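Local coordinates for protein AceL NrdHF-1-1 Intein (Metagenome, PDB 6ZGQ) that performs protein splicing in its native, naturally split class 3 intein form, but is studied here as a linked variant inactivated by two substitutions, at residues 29-34 / 44-49; 33-38 / 138-143; 64-69 / 149-154. All blocks are in the same frame, centred on the assembly; numbering follows the deposited sequence.

Contact 1 (29-34 / 44-49); sequences EDEVLQ and YTNPTK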
loop_
_atom_site.group_PDB
_atom_site.type_symbol
_atom_site.label_atom_id
_atom_site.label_comp_id
_atom_site.label_asym_id
_atom_site.label_seq_id
_atom_site.Cartn_x
_atom_site.Cartn_y
_atom_site.Cartn_z
ATOM N N GLU A 29 6.412 -17.920 -0.040
ATOM C CA GLU A 29 5.918 -18.813 -1.112
ATOM C C GLU A 29 4.665 -18.274 -1.824
ATOM O O GLU A 29 4.241 -18.860 -2.826
ATOM C CB GLU A 29 5.627 -20.204 -0.545
ATOM C CG GLU A 29 6.860 -20.912 -0.016
ATOM C CD GLU A 29 6.750 -22.414 -0.127
ATOM O OE1 GLU A 29 5.779 -22.978 0.419
ATOM O OE2 GLU A 29 7.634 -23.030 -0.760
ATOM N N ASP A 30 4.084 -17.178 -1.319
ATOM C CA ASP A 30 2.914 -16.538 -1.957
ATOM C C ASP A 30 3.364 -15.771 -3.207
ATOM O O ASP A 30 4.512 -15.330 -3.275
ATOM C CB ASP A 30 2.170 -15.603 -0.990
ATOM C CG ASP A 30 1.292 -16.353 -0.013
ATOM O OD1 ASP A 30 0.464 -17.157 -0.467
ATOM O OD2 ASP A 30 1.452 -16.149 1.207
ATOM N N GLU A 31 2.452 -15.636 -4.170
ATOM C CA GLU A 31 2.674 -14.910 -5.429
ATOM C C GLU A 31 1.895 -13.591 -5.374
ATOM O O GLU A 31 0.699 -13.570 -5.705
ATOM C CB GLU A 31 2.219 -15.772 -6.613
ATOM C CG GLU A 31 2.925 -17.114 -6.669
ATOM C CD GLU A 31 2.445 -17.965 -7.824
ATOM O OE1 GLU A 31 1.408 -18.647 -7.675
ATOM O OE2 GLU A 31 3.109 -17.949 -8.877
ATOM N N VAL A 32 2.590 -12.516 -4.994
ATOM C CA VAL A 32 1.988 -11.207 -4.691
ATOM C C VAL A 32 1.995 -10.348 -5.951
ATOM O O VAL A 32 3.007 -10.336 -6.665
ATOM C CB VAL A 32 2.780 -10.494 -3.558
ATOM C CG1 VAL A 32 2.293 -9.068 -3.330
ATOM C CG2 VAL A 32 2.698 -11.296 -2.264
ATOM N N LEU A 33 0.885 -9.647 -6.214
ATOM C CA LEU A 33 0.807 -8.685 -7.330
ATOM C C LEU A 33 1.650 -7.465 -6.963
ATOM O O LEU A 33 1.249 -6.680 -6.086
ATOM C CB LEU A 33 -0.646 -8.275 -7.606
ATOM C CG LEU A 33 -0.860 -7.382 -8.835
ATOM C CD1 LEU A 33 -0.344 -8.060 -10.096
ATOM C CD2 LEU A 33 -2.323 -7.004 -8.995
ATOM N N GLN A 34 2.827 -7.349 -7.591
ATOM C CA GLN A 34 3.724 -6.204 -7.404
ATOM C C GLN A 34 3.495 -5.220 -8.547
ATOM O O GLN A 34 2.917 -5.597 -9.573
ATOM C CB GLN A 34 5.197 -6.643 -7.302
ATOM C CG GLN A 34 5.839 -7.111 -8.599
ATOM C CD GLN A 34 7.342 -6.959 -8.567
ATOM O OE1 GLN A 34 7.974 -7.153 -7.530
ATOM N NE2 GLN A 34 7.925 -6.591 -9.698
ATOM N N TYR A 44 3.320 -10.944 -10.819
ATOM C CA TYR A 44 3.303 -11.729 -9.574
ATOM C C TYR A 44 4.744 -12.188 -9.271
ATOM O O TYR A 44 5.418 -12.740 -10.150
ATOM C CB TYR A 44 2.317 -12.911 -9.654
ATOM C CG TYR A 44 0.893 -12.499 -9.949
ATOM C CD1 TYR A 44 0.039 -12.087 -8.931
ATOM C CD2 TYR A 44 0.401 -12.507 -11.249
ATOM C CE1 TYR A 44 -1.262 -11.701 -9.199
ATOM C CE2 TYR A 44 -0.903 -12.130 -11.524
ATOM C CZ TYR A 44 -1.731 -11.728 -10.495
ATOM O OH TYR A 44 -3.023 -11.347 -10.755
ATOM N N THR A 45 5.208 -11.915 -8.049
ATOM C CA THR A 45 6.552 -12.282 -7.566
ATOM C C THR A 45 6.420 -12.763 -6.117
ATOM O O THR A 45 5.435 -12.431 -5.461
ATOM C CB THR A 45 7.511 -11.070 -7.573
ATOM O OG1 THR A 45 6.932 -10.026 -6.783
ATOM C CG2 THR A 45 7.775 -10.547 -8.987
ATOM N N ASN A 46 7.395 -13.543 -5.646
ATOM C CA ASN A 46 7.462 -13.977 -4.240
ATOM C C ASN A 46 8.040 -12.817 -3.426
ATOM O O ASN A 46 8.982 -12.157 -3.869
ATOM C CB ASN A 46 8.293 -15.260 -4.093
ATOM C CG ASN A 46 7.728 -16.406 -4.904
ATOM O OD1 ASN A 46 6.726 -17.019 -4.534
ATOM N ND2 ASN A 46 8.356 -16.683 -6.033
ATOM N N PRO A 47 7.455 -12.524 -2.244
ATOM C CA PRO A 47 8.115 -11.601 -1.314
ATOM C C PRO A 47 9.467 -12.184 -0.898
ATOM O O PRO A 47 9.575 -13.408 -0.805
ATOM C CB PRO A 47 7.165 -11.526 -0.105
ATOM C CG PRO A 47 5.891 -12.187 -0.524
ATOM C CD PRO A 47 6.169 -13.027 -1.740
ATOM N N THR A 48 10.466 -11.319 -0.681
ATOM C CA THR A 48 11.812 -11.715 -0.230
ATOM C C THR A 48 11.948 -11.563 1.297
ATOM O O THR A 48 12.853 -12.150 1.881
ATOM C CB THR A 48 12.910 -10.893 -0.933
ATOM O OG1 THR A 48 12.731 -9.514 -0.607
ATOM C CG2 THR A 48 12.860 -11.087 -2.452
ATOM N N LYS A 49 11.055 -10.795 1.928
ATOM C CA LYS A 49 10.912 -10.808 3.392
ATOM C C LYS A 49 9.521 -10.343 3.828
ATOM O O LYS A 49 8.890 -9.549 3.116
ATOM C CB LYS A 49 12.017 -9.988 4.083
ATOM C CG LYS A 49 12.121 -8.531 3.664
ATOM C CD LYS A 49 12.996 -7.713 4.608
ATOM C CE LYS A 49 14.478 -8.051 4.480
ATOM N NZ LYS A 49 15.061 -7.629 3.172
#

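Contact 2 (33-38 / 138-143); sequences LQFDMN and GKSFVV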
loop_
_atom_site.group_PDB
_atom_site.type_symbol
_atom_site.label_atom_id
_atom_site.label_comp_id
_atom_site.label_asym_id
_atom_site.label_seq_id
_atom_site.Cartn_x
_atom_site.Cartn_y
_atom_site.Cartn_z
ATOM N N LEU A 33 0.885 -9.647 -6.214
ATOM C CA LEU A 33 0.807 -8.685 -7.330
ATOM C C LEU A 33 1.650 -7.465 -6.963
ATOM O O LEU A 33 1.249 -6.680 -6.086
ATOM C CB LEU A 33 -0.646 -8.275 -7.606
ATOM C CG LEU A 33 -0.860 -7.382 -8.835
ATOM C CD1 LEU A 33 -0.344 -8.060 -10.096
ATOM C CD2 LEU A 33 -2.323 -7.004 -8.995
ATOM N N GLN A 34 2.827 -7.349 -7.591
ATOM C CA GLN A 34 3.724 -6.204 -7.404
ATOM C C GLN A 34 3.495 -5.220 -8.547
ATOM O O GLN A 34 2.917 -5.597 -9.573
ATOM C CB GLN A 34 5.197 -6.643 -7.302
ATOM C CG GLN A 34 5.839 -7.111 -8.599
ATOM C CD GLN A 34 7.342 -6.959 -8.567
ATOM O OE1 GLN A 34 7.974 -7.153 -7.530
ATOM N NE2 GLN A 34 7.925 -6.591 -9.698
ATOM N N PHE A 35 3.916 -3.972 -8.321
ATOM C CA PHE A 35 3.924 -2.879 -9.301
ATOM C C PHE A 35 5.365 -2.349 -9.350
ATOM O O PHE A 35 5.898 -1.907 -8.322
ATOM C CB PHE A 35 2.928 -1.795 -8.867
ATOM C CG PHE A 35 2.830 -0.608 -9.796
ATOM C CD1 PHE A 35 2.187 -0.710 -11.019
ATOM C CD2 PHE A 35 3.342 0.626 -9.417
ATOM C CE1 PHE A 35 2.072 0.388 -11.856
ATOM C CE2 PHE A 35 3.235 1.727 -10.250
ATOM C CZ PHE A 35 2.603 1.607 -11.473
ATOM N N ASP A 36 6.000 -2.442 -10.522
ATOM C CA ASP A 36 7.395 -2.005 -10.691
ATOM C C ASP A 36 7.400 -0.479 -10.844
ATOM O O ASP A 36 6.766 0.042 -11.768
ATOM C CB ASP A 36 8.048 -2.700 -11.888
ATOM C CG ASP A 36 9.510 -2.352 -12.022
ATOM O OD1 ASP A 36 9.802 -1.248 -12.524
ATOM O OD2 ASP A 36 10.353 -3.166 -11.594
ATOM N N MET A 37 8.075 0.219 -9.920
ATOM C CA MET A 37 8.080 1.690 -9.867
ATOM C C MET A 37 8.796 2.298 -11.077
ATOM O O MET A 37 8.449 3.409 -11.489
ATOM C CB MET A 37 8.738 2.190 -8.576
ATOM C CG MET A 37 7.901 1.972 -7.330
ATOM S SD MET A 37 8.819 2.432 -5.854
ATOM C CE MET A 37 8.743 4.219 -5.952
ATOM N N ASN A 38 9.780 1.573 -11.627
ATOM C CA ASN A 38 10.587 2.040 -12.770
ATOM C C ASN A 38 9.850 1.860 -14.109
ATOM O O ASN A 38 9.954 2.740 -14.975
ATOM C CB ASN A 38 11.956 1.336 -12.817
ATOM C CG ASN A 38 12.811 1.621 -11.591
ATOM O OD1 ASN A 38 12.761 2.713 -11.024
ATOM N ND2 ASN A 38 13.608 0.640 -11.184
ATOM N N GLY A 138 9.907 -5.077 -7.150
ATOM C CA GLY A 138 9.343 -3.864 -7.761
ATOM C C GLY A 138 9.184 -2.715 -6.771
ATOM O O GLY A 138 8.909 -1.588 -7.197
ATOM N N LYS A 139 9.324 -3.021 -5.472
ATOM C CA LYS A 139 9.339 -2.052 -4.351
ATOM C C LYS A 139 7.942 -1.525 -4.003
ATOM O O LYS A 139 7.832 -0.606 -3.184
ATOM C CB LYS A 139 10.286 -0.870 -4.623
ATOM C CG LYS A 139 11.744 -1.238 -4.889
ATOM C CD LYS A 139 12.642 -0.008 -5.027
ATOM C CE LYS A 139 12.347 0.845 -6.258
ATOM N NZ LYS A 139 12.735 0.201 -7.546
ATOM N N SER A 140 6.897 -2.099 -4.613
ATOM C CA SER A 140 5.492 -1.771 -4.299
ATOM C C SER A 140 4.586 -2.930 -4.724
ATOM O O SER A 140 4.962 -3.687 -5.630
ATOM C CB SER A 140 5.070 -0.465 -4.972
ATOM O OG SER A 140 4.726 -0.668 -6.333
ATOM N N PHE A 141 3.428 -3.068 -4.066
ATOM C CA PHE A 141 2.469 -4.163 -4.330
ATOM C C PHE A 141 1.029 -3.678 -4.117
ATOM O O PHE A 141 0.823 -2.571 -3.611
ATOM C CB PHE A 141 2.802 -5.411 -3.488
ATOM C CG PHE A 141 2.825 -5.170 -1.999
ATOM C CD1 PHE A 141 1.658 -5.225 -1.259
ATOM C CD2 PHE A 141 4.013 -4.883 -1.344
ATOM C CE1 PHE A 141 1.671 -4.999 0.107
ATOM C CE2 PHE A 141 4.032 -4.657 0.019
ATOM C CZ PHE A 141 2.859 -4.707 0.744
ATOM N N VAL A 142 0.057 -4.494 -4.539
ATOM C CA VAL A 142 -1.370 -4.127 -4.559
ATOM C C VAL A 142 -2.045 -4.669 -3.292
ATOM O O VAL A 142 -1.876 -5.850 -2.956
ATOM C CB VAL A 142 -2.068 -4.639 -5.856
ATOM C CG1 VAL A 142 -3.551 -4.282 -5.897
ATOM C CG2 VAL A 142 -1.385 -4.067 -7.091
ATOM N N VAL A 143 -2.760 -3.789 -2.586
ATOM C CA VAL A 143 -3.573 -4.144 -1.405
ATOM C C VAL A 143 -5.050 -3.900 -1.739
ATOM O O VAL A 143 -5.349 -3.046 -2.586
ATOM C CB VAL A 143 -3.164 -3.339 -0.141
ATOM C CG1 VAL A 143 -1.781 -3.749 0.352
ATOM C CG2 VAL A 143 -3.213 -1.834 -0.378
#

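Contact 3 (64-69 / 149-154); sequences AGFDQK and NRSVTG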
loop_
_atom_site.group_PDB
_atom_site.type_symbol
_atom_site.label_atom_id
_atom_site.label_comp_id
_atom_site.label_asym_id
_atom_site.label_seq_id
_atom_site.Cartn_x
_atom_site.Cartn_y
_atom_site.Cartn_z
ATOM N N ALA A 64 -12.161 8.568 -2.224
ATOM C CA ALA A 64 -12.349 8.287 -3.655
ATOM C C ALA A 64 -11.865 6.896 -4.091
ATOM O O ALA A 64 -11.227 6.769 -5.142
ATOM C CB ALA A 64 -11.673 9.376 -4.482
ATOM N N GLY A 65 -12.186 5.873 -3.289
ATOM C CA GLY A 65 -11.839 4.468 -3.574
ATOM C C GLY A 65 -10.441 4.078 -3.113
ATOM O O GLY A 65 -10.015 2.947 -3.365
ATOM N N PHE A 66 -9.742 5.011 -2.451
ATOM C CA PHE A 66 -8.411 4.798 -1.849
ATOM C C PHE A 66 -8.568 4.717 -0.315
ATOM O O PHE A 66 -9.127 5.632 0.311
ATOM C CB PHE A 66 -7.463 5.942 -2.261
ATOM C CG PHE A 66 -6.020 5.737 -1.865
ATOM C CD1 PHE A 66 -5.191 4.909 -2.603
ATOM C CD2 PHE A 66 -5.491 6.398 -0.767
ATOM C CE1 PHE A 66 -3.868 4.730 -2.240
ATOM C CE2 PHE A 66 -4.171 6.219 -0.395
ATOM C CZ PHE A 66 -3.357 5.378 -1.130
ATOM N N ASP A 67 -8.117 3.608 0.274
ATOM C CA ASP A 67 -8.049 3.456 1.742
ATOM C C ASP A 67 -6.813 2.636 2.103
ATOM O O ASP A 67 -6.725 1.474 1.694
ATOM C CB ASP A 67 -9.307 2.777 2.302
ATOM C CG ASP A 67 -9.466 2.967 3.810
ATOM O OD1 ASP A 67 -8.604 2.487 4.576
ATOM O OD2 ASP A 67 -10.451 3.609 4.220
ATOM N N GLN A 68 -5.874 3.254 2.834
ATOM C CA GLN A 68 -4.683 2.583 3.381
ATOM C C GLN A 68 -4.510 2.998 4.854
ATOM O O GLN A 68 -4.718 4.172 5.193
ATOM C CB GLN A 68 -3.441 2.911 2.538
ATOM C CG GLN A 68 -3.561 2.387 1.111
ATOM C CD GLN A 68 -2.280 2.456 0.311
ATOM O OE1 GLN A 68 -1.231 2.888 0.796
ATOM N NE2 GLN A 68 -2.362 2.022 -0.940
ATOM N N LYS A 69 -4.198 2.010 5.701
ATOM C CA LYS A 69 -3.923 2.190 7.129
ATOM C C LYS A 69 -2.487 1.690 7.348
ATOM O O LYS A 69 -2.226 0.483 7.254
ATOM C CB LYS A 69 -4.970 1.429 7.963
ATOM C CG LYS A 69 -6.396 1.934 7.740
ATOM C CD LYS A 69 -7.427 1.212 8.594
ATOM C CE LYS A 69 -8.850 1.550 8.175
ATOM N NZ LYS A 69 -9.308 0.711 7.033
ATOM N N ASN A 149 -11.692 -2.322 -2.974
ATOM C CA ASN A 149 -10.889 -1.416 -3.820
ATOM C C ASN A 149 -9.413 -1.782 -3.698
ATOM O O ASN A 149 -8.929 -1.976 -2.573
ATOM C CB ASN A 149 -11.073 0.056 -3.423
ATOM C CG ASN A 149 -12.520 0.499 -3.427
ATOM O OD1 ASN A 149 -13.033 0.971 -2.412
ATOM N ND2 ASN A 149 -13.187 0.349 -4.562
ATOM N N ARG A 150 -8.717 -1.868 -4.836
ATOM C CA ARG A 150 -7.287 -2.199 -4.895
ATOM C C ARG A 150 -6.489 -0.921 -5.196
ATOM O O ARG A 150 -6.970 -0.060 -5.940
ATOM C CB ARG A 150 -7.040 -3.312 -5.930
ATOM C CG ARG A 150 -7.799 -4.586 -5.590
ATOM C CD ARG A 150 -7.420 -5.819 -6.392
ATOM N NE ARG A 150 -8.201 -6.938 -5.871
ATOM C CZ ARG A 150 -9.487 -7.161 -6.134
ATOM N NH1 ARG A 150 -10.174 -6.368 -6.955
ATOM N NH2 ARG A 150 -10.095 -8.200 -5.575
ATOM N N SER A 151 -5.318 -0.789 -4.561
ATOM C CA SER A 151 -4.412 0.363 -4.715
ATOM C C SER A 151 -2.967 -0.084 -4.517
ATOM O O SER A 151 -2.738 -1.162 -3.951
ATOM C CB SER A 151 -4.764 1.472 -3.721
ATOM O OG SER A 151 -4.669 1.029 -2.372
ATOM N N VAL A 152 -2.018 0.727 -4.997
ATOM C CA VAL A 152 -0.574 0.437 -4.904
ATOM C C VAL A 152 -0.075 1.064 -3.598
ATOM O O VAL A 152 -0.442 2.204 -3.296
ATOM C CB VAL A 152 0.197 0.987 -6.139
ATOM C CG1 VAL A 152 1.711 0.858 -5.995
ATOM C CG2 VAL A 152 -0.263 0.284 -7.413
ATOM N N THR A 153 0.697 0.302 -2.820
ATOM C CA THR A 153 1.316 0.782 -1.573
ATOM C C THR A 153 2.790 0.359 -1.557
ATOM O O THR A 153 3.149 -0.588 -2.268
ATOM C CB THR A 153 0.564 0.256 -0.334
ATOM O OG1 THR A 153 0.884 1.091 0.777
ATOM C CG2 THR A 153 0.918 -1.198 -0.017
ATOM N N GLY A 154 3.627 1.061 -0.790
ATOM C CA GLY A 154 5.065 0.763 -0.719
ATOM C C GLY A 154 5.374 -0.555 -0.026
ATOM O O GLY A 154 4.695 -0.909 0.949
HETATM O O HOH W 1 0.629 4.144 -1.361
#

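Contact 1 (29-34 / 44-49)
Val32 and Thr45 join the two arms of a beta hairpin, strands 32-35 and 42-45, a small peripheral element of the intein's Hint (Hedgehog/intein) fold. Their backbones make both bonds of an antiparallel hydrogen-bonded pair: Val32 N reaches Thr45 O at 2.9 Å, and Thr45 N returns to Val32 O at 3.0 Å. Leu33 and Tyr44 form the next, non-hydrogen-bonded pair.

Apolar contacts fall on both faces of this ladder. On that of Leu33, its CD1 methyl lies over one face of the Tyr44 ring, a CH-pi contact 4.0 Å from the ring centroid and 19° off the normal. CD1 sits toward the ring's rim, while CB of Leu33 comes within 3.8 Å of Tyr44 CE1. On the face of Val32, CG2 meets Pro47 CG at 3.7 Å, the two side chains crossing at about a right angle; Val32 CG2 stands anti to the carbonyl carbon, which turns this methyl to the proline.

The polar side-chain contact belongs to Gln34, whose extended chain crosses Thr45. In one of the two conformers of Thr45, OG1 donates to Gln34 OE1 over 3.1 Å. Replacing Gln34 by alanine removes the carbonyl oxygen that Thr45 OG1 and Gly138 N share, and is likely to leave both without that acceptor and to open a gap beside the threonine methyl. The hydroxyl comes from above the amide carbonyl plane, 52° out of it.

Contact 2 (33-38 / 138-143)
Gly138 donates its backbone N to Gln34 OE1 at 2.9 Å, arriving from above the plane of the amide. Its CA packs so closely against this side chain that a beta carbon would sit about 2.7 Å from Gln34 NE2, a clash that glycine avoids. Gly138 O accepts a weak bond, 3.4 Å long, from Met37 N.

Lys139 takes a left-handed backbone conformation, and its side chain crosses that of Met37 at about a right angle, with Met37 SD 3.8 Å from Lys139 CB.

At Ser140 the hairpin carrying 32-35 meets strand 140-144 of the larger antiparallel sheet of the Hint fold. The strands run 130° apart, and a single bridge links Gln34 with Phe141. Ser140 holds Phe35 twice: its O accepts Phe35 N at 2.9 Å in a nearly straight bond (170°), and its OG donates to Phe35 O at 2.6 Å. With chi1 at 81°, OG stands between the serine's backbone N and carbonyl carbon, a position that also places it at the edge of the Phe35 ring, in its plane.

Phe141 offers CB to Leu33 O, while its ring leads away. At Val142, the backbone N bonds Leu33 O, and the CG2 methyl lies 3.6 Å from Leu33 CD2, the two side chains side by side and pointing the same way.

Contact 3 (64-69 / 149-154)
Gln68 lays its side-chain amide along strand 150-154 and slides past Thr153 in the opposite direction. The strands 66-69 and 150-154 cross at 48° with axes 7.3 Å apart, so side chains, not backbone pairing, join these two sheets in the interior of the Hint fold. With CG anti to the carbonyl carbon (chi1 -63°) and the chain extended beyond it, the amide reaches the other strand.

Each end of that amide has its own partners. NE2 gives one bond to Ser151 OG at 2.9 Å and another to Val152 O at 3.0 Å; both acceptors lie close to the amide plane, although NE2 stands well above the carbonyl plane of Val152. OE1 accepts the hydroxyl of Thr153, with OG1 at 2.8 Å and coming from above the plane of the glutamine carbonyl. A water also sits 3.1 Å from Gln68 OE1 and 2.9 Å from Val152 O. Two residues before Gln68, Phe66 brings CD1 to 3.6 Å from Ser151 CB, and the ring edge faces Val152 O. Phe100 stacks on this ring.

Thr153, two residues before the engineered Ala155, probably corresponds to the conserved threonine of class 3 inteins; its OG1 is also hydrogen-bonded to His74 NE2. Donors on NE2 and an acceptor at OE1 together fix which way round the Gln68 amide lies. Gln68 therefore probably helps to set the rotation of the Thr153 hydroxyl, which His74 NE2 also holds.

How the contacts relate
Contacts 1 and 2 share Leu33 and Gln34, so one strand, 32-35, is paired with its hairpin partner and joined by one bridge to strand 140-144; their centres lie 10 Å apart, and Val32 CG1 touches Phe141 CB at 3.7 Å. Contact 2 passes to contact 3 through neighbouring strands of the larger sheet: Val143 N lies 3.0 Å from Ser151 O, a probable hydrogen bond, and the centres are about 13 Å apart. Contacts 1 and 3 do not touch, their nearest atoms being about 6 Å apart. Segment 149-154 ends next to Ala155, the engineered replacement for the asparagine at the splice junction, and Lys139 of contact 2 is backbone-bonded to that residue.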